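Local coordinates for CocE/NonD family hydrolase (Staphylococcus aureus subsp. aureus COL, PDB 3III), which probably hydrolyses ester or amide bonds as an alpha/beta-hydrolase related to cocaine esterase and X-Pro dipeptidyl-peptidases, its natural substrate being unestablished, at residues 144-147 with 148-152; 314-317 with 318-322. All coordinates share one frame; numbering follows the deposited sequence.

Contact 1: 144-147 with 148-152; sequences EDYY and EVIEW
Glu-148 OE2 is held by a salt bridge to Arg-49 and approached by an ordered water, whose oxygen lies 2.6 Å from it and reaches back one turn to Asp-145 OD1 at 2.7 Å. These residues lie on helix 140-154 of the alpha/beta-hydrolase domain, which connects strand 119-124 to strand 162-168 in a beta-alpha-beta crossover. The water has more acceptors around it than protons, so both links need not be made at once. The two carboxylates keep 4.9 Å between Asp-145 OD1 and Glu-148 OE2, and basic groups would offset their like charge: Arg-49 also pairs with Glu-144, and Arg-126 with Asp-145 OD2.

Regular i to i+4 bonds support the helical turn. Ile-150 N donates to Tyr-146 O over 3.0 Å with an N-H...O angle of 165°, and Glu-151 N donates to Tyr-147 O equally straight.

The hydrophobic side rests on Tyr-146, whose CD2 lies 4.0 Å from Ile-150 CD1. The methyl comes at the ring obliquely, and both residues touch Met-71 of strand 67-74 and Val-178 of helix 170-179. One residue on, Tyr-147 leaves another side of the helix; with CG anti to the backbone N (chi1 -180°) its ring reaches Glu-151, one turn later. There the contact is through methylene: Glu-151 folds at chi2, its carboxylate is hydrogen-bonded to His-185, and its CG lies 3.8 Å from CE1 of Tyr-147 and 3.5 Å from Tyr-147 O.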
loop_
_atom_site.group_PDB
_atom_site.type_symbol
_atom_site.label_atom_id
_atom_site.label_comp_id
_atom_site.label_asym_id
_atom_site.label_seq_id
_atom_site.Cartn_x
_atom_site.Cartn_y
_atom_site.Cartn_z
ATOM N N GLU A 144 -13.552 0.472 15.656
ATOM C CA GLU A 144 -14.189 0.173 16.959
ATOM C C GLU A 144 -14.853 -1.207 16.966
ATOM O O GLU A 144 -14.783 -1.947 17.981
ATOM C CB GLU A 144 -15.146 1.289 17.377
ATOM C CG GLU A 144 -14.363 2.547 17.784
ATOM C CD GLU A 144 -15.247 3.685 18.215
ATOM O OE1 GLU A 144 -16.429 3.410 18.544
ATOM O OE2 GLU A 144 -14.745 4.842 18.263
ATOM N N ASP A 145 -15.480 -1.574 15.840
ATOM C CA ASP A 145 -16.105 -2.882 15.710
ATOM C C ASP A 145 -15.033 -3.987 15.759
ATOM O O ASP A 145 -15.198 -4.983 16.446
ATOM C CB ASP A 145 -16.871 -2.987 14.389
ATOM C CG ASP A 145 -18.147 -2.147 14.356
ATOM O OD1 ASP A 145 -18.658 -1.778 15.421
ATOM O OD2 ASP A 145 -18.609 -1.862 13.230
ATOM N N TYR A 146 -13.946 -3.788 15.015
ATOM C CA TYR A 146 -12.788 -4.699 14.981
ATOM C C TYR A 146 -12.201 -4.903 16.391
ATOM O O TYR A 146 -11.964 -6.035 16.840
ATOM C CB TYR A 146 -11.740 -4.131 14.001
ATOM C CG TYR A 146 -10.703 -5.116 13.415
ATOM C CD1 TYR A 146 -9.865 -4.711 12.385
ATOM C CD2 TYR A 146 -10.491 -6.395 13.938
ATOM C CE1 TYR A 146 -8.919 -5.562 11.846
ATOM C CE2 TYR A 146 -9.528 -7.251 13.404
ATOM C CZ TYR A 146 -8.750 -6.818 12.350
ATOM O OH TYR A 146 -7.815 -7.636 11.775
ATOM N N TYR A 147 -12.057 -3.817 17.131
ATOM C CA TYR A 147 -11.603 -3.899 18.491
ATOM C C TYR A 147 -12.486 -4.830 19.321
ATOM O O TYR A 147 -11.955 -5.671 20.072
ATOM C CB TYR A 147 -11.606 -2.510 19.083
ATOM C CG TYR A 147 -11.162 -2.295 20.524
ATOM C CD1 TYR A 147 -11.877 -2.803 21.625
ATOM C CD2 TYR A 147 -10.119 -1.431 20.785
ATOM C CE1 TYR A 147 -11.490 -2.488 22.940
ATOM C CE2 TYR A 147 -9.725 -1.134 22.096
ATOM C CZ TYR A 147 -10.403 -1.649 23.148
ATOM O OH TYR A 147 -9.982 -1.316 24.417
ATOM N N GLU A 148 -13.816 -4.689 19.196
ATOM C CA GLU A 148 -14.703 -5.593 19.942
ATOM C C GLU A 148 -14.472 -7.090 19.608
ATOM O O GLU A 148 -14.520 -7.977 20.520
ATOM C CB GLU A 148 -16.189 -5.202 19.785
ATOM C CG GLU A 148 -16.569 -3.852 20.368
ATOM C CD GLU A 148 -18.050 -3.728 20.726
ATOM O OE1 GLU A 148 -18.466 -4.517 21.588
ATOM O OE2 GLU A 148 -18.769 -2.855 20.160
ATOM N N VAL A 149 -14.216 -7.392 18.342
ATOM C CA VAL A 149 -14.032 -8.760 17.935
ATOM C C VAL A 149 -12.694 -9.310 18.487
ATOM O O VAL A 149 -12.628 -10.494 18.902
ATOM C CB VAL A 149 -14.175 -8.961 16.389
ATOM C CG1 VAL A 149 -14.035 -10.436 16.022
ATOM C CG2 VAL A 149 -15.577 -8.399 15.882
ATOM N N ILE A 150 -11.646 -8.475 18.498
ATOM C CA ILE A 150 -10.350 -8.853 19.085
ATOM C C ILE A 150 -10.525 -9.232 20.529
ATOM O O ILE A 150 -10.058 -10.283 20.962
ATOM C CB ILE A 150 -9.272 -7.723 18.932
ATOM C CG1 ILE A 150 -8.904 -7.584 17.462
ATOM C CG2 ILE A 150 -8.072 -7.986 19.829
ATOM C CD1 ILE A 150 -8.127 -6.330 17.119
ATOM N N GLU A 151 -11.213 -8.381 21.287
ATOM C CA GLU A 151 -11.393 -8.599 22.716
ATOM C C GLU A 151 -12.295 -9.788 23.006
ATOM O O GLU A 151 -12.075 -10.495 23.975
ATOM C CB GLU A 151 -11.874 -7.312 23.395
ATOM C CG GLU A 151 -10.818 -6.184 23.314
ATOM C CD GLU A 151 -9.434 -6.605 23.857
ATOM O OE1 GLU A 151 -9.379 -6.966 25.069
ATOM O OE2 GLU A 151 -8.424 -6.590 23.097
ATOM N N TRP A 152 -13.291 -10.024 22.158
ATOM C CA TRP A 152 -14.149 -11.198 22.275
ATOM C C TRP A 152 -13.352 -12.511 22.071
ATOM O O TRP A 152 -13.484 -13.454 22.861
ATOM C CB TRP A 152 -15.262 -11.107 21.250
ATOM C CG TRP A 152 -16.102 -12.354 21.156
ATOM C CD1 TRP A 152 -17.210 -12.656 21.891
ATOM C CD2 TRP A 152 -15.886 -13.442 20.285
ATOM N NE1 TRP A 152 -17.697 -13.882 21.517
ATOM C CE2 TRP A 152 -16.894 -14.385 20.535
ATOM C CE3 TRP A 152 -14.935 -13.715 19.294
ATOM C CZ2 TRP A 152 -16.980 -15.587 19.831
ATOM C CZ3 TRP A 152 -15.039 -14.892 18.589
ATOM C CH2 TRP A 152 -16.046 -15.822 18.877
HETATM O O HOH W 1 -18.657 -1.333 18.060
#

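Contact 2: 314-317 with 318-322; sequences SFFD and FYLKE
The Phe-316 ring carries Leu-320 CD1 over one face, 3.6 Å from the ring centroid and 16° off its normal, a CH-pi contact. One residue earlier, Phe-315 presents its face to the edge of Tyr-319 in an offset edge-to-face pair, with centroids 5.1 Å apart and planes at 62°. Closest are CE1 of Phe-315 and CE2 of Tyr-319, at 3.5 Å. The Tyr-319 ring also has Phe-318 CD2 above its centre on one face. These side chains come from the C-terminal part of helix 306-319 and, for Leu-320, the next residue; on the alpha/beta-hydrolase sheet, Phe-315 touches Ile-190 and Trp-291, Phe-316 Ala-188 and Ile-190, and Tyr-319 Ala-188 and Trp-291. Phe-316 O is shared by an i+4 donor, Leu-320 N at 2.7 Å, and an i+5 donor, Lys-321 N at 3.3 Å; Glu-322 first leaves helical backbone angles, with positive phi. Lys-321, extended beyond CG, runs alongside Asp-317 with its CD 3.6 Å from Asp-317 OD1. Lys-321 NZ is 4.2 Å from Asp-317 OD1, beyond salt-bridge range; a water donates to OD1, but its link to NZ is doubtfully short. OD1 also bonds Tyr-118 OH, OD2 salt-bridges Lys-313, and NZ donates to Asn-116 O.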
loop_
_atom_site.group_PDB
_atom_site.type_symbol
_atom_site.label_atom_id
_atom_site.label_comp_id
_atom_site.label_asym_id
_atom_site.label_seq_id
_atom_site.Cartn_x
_atom_site.Cartn_y
_atom_site.Cartn_z
ATOM N N SER A 314 7.483 -16.730 12.282
ATOM C CA SER A 314 8.523 -16.540 13.255
ATOM C C SER A 314 8.167 -15.348 14.201
ATOM O O SER A 314 8.326 -15.443 15.419
ATOM C CB SER A 314 9.893 -16.351 12.585
ATOM O OG SER A 314 10.846 -16.016 13.620
ATOM N N PHE A 315 7.626 -14.287 13.621
ATOM C CA PHE A 315 7.187 -13.086 14.359
ATOM C C PHE A 315 6.044 -13.443 15.303
ATOM O O PHE A 315 6.090 -13.126 16.495
ATOM C CB PHE A 315 6.773 -12.034 13.340
ATOM C CG PHE A 315 6.149 -10.784 13.896
ATOM C CD1 PHE A 315 6.901 -9.844 14.606
ATOM C CD2 PHE A 315 4.810 -10.514 13.641
ATOM C CE1 PHE A 315 6.307 -8.665 15.059
ATOM C CE2 PHE A 315 4.209 -9.340 14.086
ATOM C CZ PHE A 315 4.978 -8.398 14.808
ATOM N N PHE A 316 5.068 -14.173 14.791
ATOM C CA PHE A 316 3.925 -14.565 15.624
ATOM C C PHE A 316 4.283 -15.629 16.673
ATOM O O PHE A 316 3.693 -15.630 17.726
ATOM C CB PHE A 316 2.741 -15.039 14.781
ATOM C CG PHE A 316 1.815 -13.933 14.274
ATOM C CD1 PHE A 316 1.962 -12.607 14.614
ATOM C CD2 PHE A 316 0.769 -14.273 13.396
ATOM C CE1 PHE A 316 1.075 -11.618 14.114
ATOM C CE2 PHE A 316 -0.144 -13.344 12.963
ATOM C CZ PHE A 316 0.023 -11.985 13.305
ATOM N N ASP A 317 5.219 -16.534 16.380
ATOM C CA ASP A 317 5.636 -17.505 17.376
ATOM C C ASP A 317 6.281 -16.746 18.538
ATOM O O ASP A 317 6.086 -17.102 19.731
ATOM C CB ASP A 317 6.677 -18.490 16.827
ATOM C CG ASP A 317 6.112 -19.531 15.876
ATOM O OD1 ASP A 317 4.872 -19.725 15.775
ATOM O OD2 ASP A 317 6.972 -20.184 15.267
ATOM N N PHE A 318 7.027 -15.677 18.219
ATOM C CA PHE A 318 7.610 -14.866 19.322
ATOM C C PHE A 318 6.523 -14.143 20.112
ATOM O O PHE A 318 6.531 -14.184 21.334
ATOM C CB PHE A 318 8.626 -13.871 18.774
ATOM C CG PHE A 318 9.442 -13.186 19.819
ATOM C CD1 PHE A 318 10.635 -13.730 20.239
ATOM C CD2 PHE A 318 9.026 -11.980 20.370
ATOM C CE1 PHE A 318 11.432 -13.097 21.258
ATOM C CE2 PHE A 318 9.829 -11.325 21.350
ATOM C CZ PHE A 318 11.023 -11.893 21.771
ATOM N N TYR A 319 5.620 -13.430 19.426
ATOM C CA TYR A 319 4.669 -12.534 20.107
ATOM C C TYR A 319 3.380 -13.208 20.571
ATOM O O TYR A 319 2.841 -12.794 21.593
ATOM C CB TYR A 319 4.381 -11.219 19.300
ATOM C CG TYR A 319 5.573 -10.320 19.304
ATOM C CD1 TYR A 319 5.981 -9.677 20.463
ATOM C CD2 TYR A 319 6.379 -10.222 18.187
ATOM C CE1 TYR A 319 7.114 -8.923 20.493
ATOM C CE2 TYR A 319 7.511 -9.470 18.201
ATOM C CZ TYR A 319 7.891 -8.820 19.359
ATOM O OH TYR A 319 9.075 -8.112 19.412
ATOM N N LEU A 320 2.862 -14.183 19.819
ATOM C CA LEU A 320 1.610 -14.813 20.175
ATOM C C LEU A 320 1.812 -16.124 20.936
ATOM O O LEU A 320 0.998 -16.445 21.792
ATOM C CB LEU A 320 0.756 -15.069 18.946
ATOM C CG LEU A 320 0.463 -13.861 18.058
ATOM C CD1 LEU A 320 -0.532 -14.253 16.858
ATOM C CD2 LEU A 320 -0.173 -12.707 18.887
ATOM N N LYS A 321 2.871 -16.887 20.620
ATOM C CA LYS A 321 3.156 -18.115 21.375
ATOM C C LYS A 321 4.108 -17.826 22.525
ATOM O O LYS A 321 4.288 -18.680 23.393
ATOM C CB LYS A 321 3.752 -19.224 20.485
ATOM C CG LYS A 321 2.742 -19.795 19.500
ATOM C CD LYS A 321 3.247 -20.997 18.776
ATOM C CE LYS A 321 2.136 -21.652 17.942
ATOM N NZ LYS A 321 2.595 -22.881 17.253
ATOM N N GLU A 322 4.709 -16.632 22.546
ATOM C CA GLU A 322 5.701 -16.292 23.560
ATOM C C GLU A 322 6.881 -17.247 23.610
ATOM O O GLU A 322 7.385 -17.604 24.654
ATOM C CB GLU A 322 5.041 -16.104 24.934
ATOM C CG GLU A 322 3.909 -15.090 24.838
ATOM C CD GLU A 322 3.230 -14.727 26.139
ATOM O OE1 GLU A 322 3.837 -14.823 27.203
ATOM O OE2 GLU A 322 2.101 -14.254 26.096
HETATM O O HOH W 2 4.457 -22.319 15.834
#

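In the fold
Contact 1 and contact 2 sit on two different helices of the alpha/beta-hydrolase domain, with centres 21 Å apart and nearest atoms about 9 Å apart, so they do not touch. The sheet lies between them: on strand 67-74, contact 1 meets Met-71 and Ala-73, whereas contact 2 meets Pro-68 and Val-70, the alternation expected of opposite faces of one strand. Contact 1 also packs on helix 170-179, which follows strand 162-168 where this fold usually carries its nucleophile elbow. The side chain of Tyr-146 is about 14 Å from a bound palmitic acid, too far for that side chain to touch it.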